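Protein Vng1086c (Halobacterium sp., PDB 2GF4) is of unknown function but binds calcium, and is a largely helical member of the uncharacterised family UPF0058. Local coordinates at residues Asp18-Leu21 with His25-Glu28; Thr29-Tyr34 with Gly59-Ala64. All blocks are in the same frame, centred on the assembly; numbering follows the deposited sequence.

Interaction 1. Residues Asp18-Leu21 with His25-Glu28; sequences DQFL and HVDE
The backbone carbonyl oxygen of Phe20 lies against both methyls of Val26: CG2 approaches Phe20 O to 3.5 Å and CG1 to 3.7 Å. These are van der Waals contacts, for no hydrogen bond joins the two segments. The arrangement is a loop folded back over the C-terminal end of a helix: after helix 3-21 the chain reverses, and residues 25-28, which have no regular structure, return past its last turn. Val26 suits this place because its short, branched side chain can meet a carbonyl and a ring together. While the methyls rest on Phe20 O, Val26 CB sits over one face of the Phe20 ring in a CH-pi contact, 4.3 Å from the centroid and 27° off the ring normal. With CG anti to its backbone N (chi1 175°), Phe20 turns its ring to the side on which residues 26 and 27 return, and the ring also packs on Ala65 and Met66 of helix 48-71. Its edge has a polar neighbour: Asp27 O lies in the ring plane, 3.6 Å from Phe20 CE2, where the weakly positive ring hydrogens suit a carbonyl oxygen better than the pi face would. The carboxylate of Asp27 has its partner along the loop: OD1 and the hydroxyl of Thr29 are hydrogen-bonded. At the more exposed flank, one branch of Leu21 completes the contact, its CD2 lying 3.8 Å from the CA of Glu28.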
ATOM      1  N   ASP A  18     -13.364 -13.538  -5.477  1.00 27.63           N
ATOM      2  CA  ASP A  18     -13.865 -14.533  -6.410  1.00 29.74           C
ATOM      3  C   ASP A  18     -14.335 -13.872  -7.680  1.00 30.59           C
ATOM      4  O   ASP A  18     -14.081 -14.404  -8.761  1.00 30.23           O
ATOM      5  CB  ASP A  18     -14.919 -15.372  -5.720  1.00 31.54           C
ATOM      6  CG  ASP A  18     -14.291 -16.294  -4.677  1.00 32.36           C
ATOM      7  OD1 ASP A  18     -13.098 -16.650  -4.805  1.00 34.10           O
ATOM      8  OD2 ASP A  18     -14.961 -16.693  -3.722  1.00 36.69           O
ATOM      9  N   GLN A  19     -14.996 -12.719  -7.556  1.00 30.39           N
ATOM     10  CA  GLN A  19     -15.457 -11.917  -8.690  1.00 29.51           C
ATOM     11  C   GLN A  19     -14.234 -11.617  -9.585  1.00 29.47           C
ATOM     12  O   GLN A  19     -14.273 -11.907 -10.780  1.00 29.10           O
ATOM     13  CB  GLN A  19     -16.012 -10.603  -8.155  1.00 29.60           C
ATOM     14  CG  GLN A  19     -16.690  -9.816  -9.221  1.00 30.19           C
ATOM     15  CD  GLN A  19     -17.208  -8.479  -8.755  1.00 30.85           C
ATOM     16  OE1 GLN A  19     -17.013  -8.063  -7.611  1.00 26.86           O
ATOM     17  NE2 GLN A  19     -17.867  -7.798  -9.663  1.00 27.94           N
ATOM     18  N   PHE A  20     -13.166 -11.036  -9.008  1.00 29.24           N
ATOM     19  CA  PHE A  20     -11.946 -10.693  -9.746  1.00 29.15           C
ATOM     20  C   PHE A  20     -11.334 -11.910 -10.455  1.00 29.56           C
ATOM     21  O   PHE A  20     -11.006 -11.806 -11.638  1.00 28.35           O
ATOM     22  CB  PHE A  20     -10.919 -10.092  -8.771  1.00 26.86           C
ATOM     23  CG  PHE A  20      -9.572  -9.805  -9.378  1.00 28.82           C
ATOM     24  CD1 PHE A  20      -9.279  -8.575  -9.952  1.00 28.89           C
ATOM     25  CD2 PHE A  20      -8.574 -10.767  -9.341  1.00 29.61           C
ATOM     26  CE1 PHE A  20      -8.007  -8.325 -10.454  1.00 29.38           C
ATOM     27  CE2 PHE A  20      -7.314 -10.506  -9.844  1.00 28.35           C
ATOM     28  CZ  PHE A  20      -7.034  -9.293 -10.399  1.00 29.41           C
ATOM     29  N   LEU A  21     -11.208 -13.044  -9.757  1.00 29.58           N
ATOM     30  CA  LEU A  21     -10.602 -14.222 -10.362  1.00 31.42           C
ATOM     31  C   LEU A  21     -11.435 -14.735 -11.499  1.00 33.81           C
ATOM     32  O   LEU A  21     -10.945 -15.490 -12.335  1.00 36.52           O
ATOM     33  CB  LEU A  21     -10.370 -15.289  -9.302  1.00 30.00           C
ATOM     34  CG  LEU A  21      -9.292 -14.885  -8.280  1.00 27.88           C
ATOM     35  CD1 LEU A  21      -9.394 -15.888  -7.208  1.00 26.60           C
ATOM     36  CD2 LEU A  21      -7.876 -14.857  -8.844  1.00 24.84           C
ATOM     37  N   HIS A  25      -8.394 -12.584 -18.420  1.00 48.12           N
ATOM     38  CA  HIS A  25      -6.998 -12.256 -18.305  1.00 49.30           C
ATOM     39  C   HIS A  25      -6.572 -11.525 -17.076  1.00 44.66           C
ATOM     40  O   HIS A  25      -5.988 -10.443 -17.164  1.00 43.44           O
ATOM     41  CB  HIS A  25      -6.570 -11.458 -19.520  1.00 58.04           C
ATOM     42  CG  HIS A  25      -6.429 -12.292 -20.753  1.00 68.92           C
ATOM     43  ND1 HIS A  25      -7.475 -13.016 -21.279  1.00 73.62           N
ATOM     44  CD2 HIS A  25      -5.362 -12.535 -21.545  1.00 73.51           C
ATOM     45  CE1 HIS A  25      -7.059 -13.663 -22.350  1.00 76.75           C
ATOM     46  NE2 HIS A  25      -5.781 -13.390 -22.530  1.00 76.78           N
ATOM     47  N   VAL A  26      -6.849 -12.104 -15.930  1.00 39.91           N
ATOM     48  CA  VAL A  26      -6.422 -11.476 -14.699  1.00 35.69           C
ATOM     49  C   VAL A  26      -5.279 -12.261 -14.076  1.00 34.73           C
ATOM     50  O   VAL A  26      -5.002 -13.403 -14.455  1.00 32.27           O
ATOM     51  CB  VAL A  26      -7.547 -11.416 -13.690  1.00 34.07           C
ATOM     52  CG1 VAL A  26      -8.583 -10.498 -14.174  1.00 32.33           C
ATOM     53  CG2 VAL A  26      -8.166 -12.736 -13.540  1.00 30.41           C
ATOM     54  N   ASP A  27      -4.587 -11.643 -13.136  1.00 35.01           N
ATOM     55  CA  ASP A  27      -3.506 -12.330 -12.468  1.00 34.89           C
ATOM     56  C   ASP A  27      -4.087 -13.251 -11.382  1.00 34.68           C
ATOM     57  O   ASP A  27      -4.524 -12.800 -10.302  1.00 33.05           O
ATOM     58  CB  ASP A  27      -2.562 -11.339 -11.855  1.00 35.63           C
ATOM     59  CG  ASP A  27      -1.519 -12.008 -11.032  1.00 36.27           C
ATOM     60  OD1 ASP A  27      -1.271 -13.202 -11.288  1.00 37.29           O
ATOM     61  OD2 ASP A  27      -0.933 -11.387 -10.137  1.00 35.20           O
ATOM     62  N   GLU A  28      -4.036 -14.536 -11.650  1.00 34.70           N
ATOM     63  CA  GLU A  28      -4.626 -15.482 -10.743  1.00 36.00           C
ATOM     64  C   GLU A  28      -3.839 -15.713  -9.481  1.00 33.87           C
ATOM     65  O   GLU A  28      -4.335 -16.348  -8.551  1.00 33.87           O
ATOM     66  CB  GLU A  28      -4.922 -16.761 -11.507  1.00 40.14           C
ATOM     67  CG  GLU A  28      -3.698 -17.537 -11.905  1.00 48.69           C
ATOM     68  CD  GLU A  28      -2.899 -16.910 -13.041  1.00 52.33           C
ATOM     69  OE1 GLU A  28      -3.351 -15.918 -13.651  1.00 54.27           O
ATOM     70  OE2 GLU A  28      -1.802 -17.422 -13.352  1.00 55.75           O
TER

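Interaction 2. Residues Thr29-Tyr34 with Gly59-Ala64; sequences TAFAAY and GNALAA
Ala61 presents its CB to two neighbours at once, the ring of Phe31 and the backbone carbonyl of Ala30. The methyl lies 3.5 Å from Phe31 CD2, meeting the ring obliquely, and equally 3.5 Å from Ala30 O. Alanine suits the place because its single methyl lets the backbones come close, with the CA atoms of Phe31 and Ala61 5.8 Å apart. Farther along the ring, Phe31 CZ reaches Leu62 CD1 at 4.2 Å, although the CB of Leu62 points away from residues 29-34; it is the branched end of leucine that makes this touch. Beside the apolar patch a water joins the two backbones, donating to Ala30 O at 3.0 Å and to Ala61 O at 2.9 Å.

What positions Phe31 is the turn that carries it. Thr29 to Ala32 form a type I beta turn, with Ala32 N bonded to Thr29 O, and Phe31 occupies the N-cap position of helix 32-37. Its CG stands anti to the carbonyl carbon (chi1 -60°), sending the ring toward helix 48-71, where it also packs on Leu58, while Lys17 of helix 3-21 touches it too. One turn on, Tyr34 lies against both helices and its hydroxyl hydrogen-bonds His10 NE2. Leu62 is backed by Ile16 of its own chain and Met13 of the second subunit, so the same helix serves the tertiary core and the assembly. The turn leading into helix 32-37 thus meets helix 48-71 mainly through dispersion between hydrocarbon groups, with the Ala30 carbonyl against a methyl and no direct hydrogen bond between the two segments; their polar link is the bridge of one water, which donates to a carbonyl on each side.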
ATOM      1  N   THR A  29      -2.632 -15.170  -9.415  1.00 30.86           N
ATOM      2  CA  THR A  29      -1.835 -15.304  -8.195  1.00 28.50           C
ATOM      3  C   THR A  29      -1.932 -14.022  -7.345  1.00 27.37           C
ATOM      4  O   THR A  29      -1.233 -13.901  -6.324  1.00 26.64           O
ATOM      5  CB  THR A  29      -0.337 -15.497  -8.536  1.00 27.76           C
ATOM      6  OG1 THR A  29       0.201 -14.315  -9.158  1.00 28.74           O
ATOM      7  CG2 THR A  29      -0.200 -16.545  -9.557  1.00 29.45           C
ATOM      8  N   ALA A  30      -2.822 -13.099  -7.690  1.00 26.07           N
ATOM      9  CA  ALA A  30      -2.864 -11.840  -6.979  1.00 24.45           C
ATOM     10  C   ALA A  30      -3.063 -11.894  -5.504  1.00 25.06           C
ATOM     11  O   ALA A  30      -2.555 -11.036  -4.767  1.00 24.91           O
ATOM     12  CB  ALA A  30      -3.898 -10.986  -7.595  1.00 24.86           C
ATOM     13  N   PHE A  31      -3.761 -12.911  -5.050  1.00 25.80           N
ATOM     14  CA  PHE A  31      -4.021 -12.961  -3.632  1.00 25.74           C
ATOM     15  C   PHE A  31      -3.172 -13.965  -2.920  1.00 25.85           C
ATOM     16  O   PHE A  31      -3.585 -14.478  -1.878  1.00 24.84           O
ATOM     17  CB  PHE A  31      -5.498 -13.236  -3.419  1.00 28.31           C
ATOM     18  CG  PHE A  31      -6.369 -12.193  -4.023  1.00 32.65           C
ATOM     19  CD1 PHE A  31      -6.851 -12.326  -5.308  1.00 34.11           C
ATOM     20  CD2 PHE A  31      -6.696 -11.060  -3.308  1.00 34.86           C
ATOM     21  CE1 PHE A  31      -7.634 -11.355  -5.852  1.00 35.65           C
ATOM     22  CE2 PHE A  31      -7.478 -10.096  -3.865  1.00 35.64           C
ATOM     23  CZ  PHE A  31      -7.947 -10.246  -5.131  1.00 35.22           C
ATOM     24  N   ALA A  32      -1.980 -14.215  -3.402  1.00 27.02           N
ATOM     25  CA  ALA A  32      -1.202 -15.225  -2.725  1.00 29.98           C
ATOM     26  C   ALA A  32      -0.800 -14.907  -1.312  1.00 29.68           C
ATOM     27  O   ALA A  32      -0.621 -15.840  -0.530  1.00 29.19           O
ATOM     28  CB  ALA A  32      -0.049 -15.560  -3.517  1.00 31.54           C
ATOM     29  N   ALA A  33      -0.674 -13.638  -0.950  1.00 28.31           N
ATOM     30  CA  ALA A  33      -0.352 -13.356   0.438  1.00 28.76           C
ATOM     31  C   ALA A  33      -1.564 -13.629   1.338  1.00 28.20           C
ATOM     32  O   ALA A  33      -1.372 -14.112   2.456  1.00 27.90           O
ATOM     33  CB  ALA A  33       0.034 -11.991   0.570  1.00 30.27           C
ATOM     34  N   TYR A  34      -2.783 -13.300   0.900  1.00 27.12           N
ATOM     35  CA  TYR A  34      -3.948 -13.592   1.724  1.00 25.27           C
ATOM     36  C   TYR A  34      -4.013 -15.107   1.952  1.00 25.03           C
ATOM     37  O   TYR A  34      -4.274 -15.512   3.075  1.00 24.84           O
ATOM     38  CB  TYR A  34      -5.217 -13.126   1.025  1.00 23.41           C
ATOM     39  CG  TYR A  34      -6.480 -13.684   1.608  1.00 23.87           C
ATOM     40  CD1 TYR A  34      -7.049 -13.132   2.749  1.00 20.97           C
ATOM     41  CD2 TYR A  34      -7.134 -14.735   0.982  1.00 22.80           C
ATOM     42  CE1 TYR A  34      -8.224 -13.606   3.234  1.00 22.46           C
ATOM     43  CE2 TYR A  34      -8.302 -15.217   1.468  1.00 22.16           C
ATOM     44  CZ  TYR A  34      -8.835 -14.640   2.585  1.00 21.96           C
ATOM     45  OH  TYR A  34      -9.996 -15.128   3.096  1.00 21.88           O
ATOM     46  N   GLY A  59      -7.657  -6.167   0.556  1.00 27.44           N
ATOM     47  CA  GLY A  59      -7.713  -4.810   0.014  1.00 28.17           C
ATOM     48  C   GLY A  59      -6.406  -4.484  -0.676  1.00 27.28           C
ATOM     49  O   GLY A  59      -6.384  -4.003  -1.801  1.00 28.61           O
ATOM     50  N   ASN A  60      -5.312  -4.723   0.017  1.00 29.52           N
ATOM     51  CA  ASN A  60      -4.017  -4.480  -0.532  1.00 29.80           C
ATOM     52  C   ASN A  60      -3.811  -5.194  -1.829  1.00 27.12           C
ATOM     53  O   ASN A  60      -3.278  -4.632  -2.782  1.00 24.16           O
ATOM     54  CB  ASN A  60      -3.035  -5.001   0.420  1.00 35.15           C
ATOM     55  CG  ASN A  60      -1.950  -4.100   0.585  1.00 42.08           C
ATOM     56  OD1 ASN A  60      -0.860  -4.334   0.097  1.00 47.51           O
ATOM     57  ND2 ASN A  60      -2.223  -2.996   1.245  1.00 47.04           N
ATOM     58  N   ALA A  61      -4.187  -6.459  -1.868  1.00 24.75           N
ATOM     59  CA  ALA A  61      -3.963  -7.205  -3.080  1.00 25.81           C
ATOM     60  C   ALA A  61      -4.805  -6.739  -4.232  1.00 26.48           C
ATOM     61  O   ALA A  61      -4.352  -6.795  -5.375  1.00 24.38           O
ATOM     62  CB  ALA A  61      -4.215  -8.608  -2.831  1.00 26.98           C
ATOM     63  N   LEU A  62      -6.035  -6.319  -3.968  1.00 27.06           N
ATOM     64  CA  LEU A  62      -6.855  -5.846  -5.060  1.00 26.56           C
ATOM     65  C   LEU A  62      -6.177  -4.593  -5.612  1.00 24.58           C
ATOM     66  O   LEU A  62      -6.075  -4.449  -6.827  1.00 21.98           O
ATOM     67  CB  LEU A  62      -8.228  -5.510  -4.527  1.00 28.24           C
ATOM     68  CG  LEU A  62      -9.264  -5.239  -5.594  1.00 32.19           C
ATOM     69  CD1 LEU A  62      -9.556  -6.513  -6.348  1.00 33.39           C
ATOM     70  CD2 LEU A  62     -10.499  -4.730  -4.924  1.00 31.65           C
ATOM     71  N   ALA A  63      -5.700  -3.703  -4.752  1.00 24.10           N
ATOM     72  CA  ALA A  63      -5.068  -2.485  -5.247  1.00 25.48           C
ATOM     73  C   ALA A  63      -3.796  -2.784  -6.019  1.00 28.21           C
ATOM     74  O   ALA A  63      -3.562  -2.163  -7.052  1.00 29.61           O
ATOM     75  CB  ALA A  63      -4.802  -1.599  -4.116  1.00 22.50           C
ATOM     76  N   ALA A  64      -2.985  -3.727  -5.550  1.00 29.06           N
ATOM     77  CA  ALA A  64      -1.770  -4.087  -6.286  1.00 30.07           C
ATOM     78  C   ALA A  64      -2.132  -4.656  -7.661  1.00 30.50           C
ATOM     79  O   ALA A  64      -1.407  -4.415  -8.619  1.00 32.42           O
ATOM     80  CB  ALA A  64      -1.006  -5.104  -5.524  1.00 30.61           C
TER
HETATM   81  O   HOH W   1      -1.859  -8.208  -5.592  1.00 27.98           O

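In the fold
Interaction 1 leads straight into interaction 2 along the chain, and the two share one apolar cluster although their centres are 10 Å apart. Phe20 joins them: its CD2 lies 3.7 Å from Phe31 CE1, its CE2 4.1 Å from Ala30 CB, and its CD1 4.2 Å from Leu62 CD1. Helix 3-21, the returning loop, the turn before helix 32-37 and helix 48-71 therefore converge on two phenylalanines. Calcium, bound by Asp38 and Glu40, lies outside this cluster, about 12 Å from the side chain of Leu21 and about 11 Å from that of Phe31. Both also border the second subunit: Gln19 of segment 18-21 and Leu62 of segment 59-64 pack on it, beside a subunit interface.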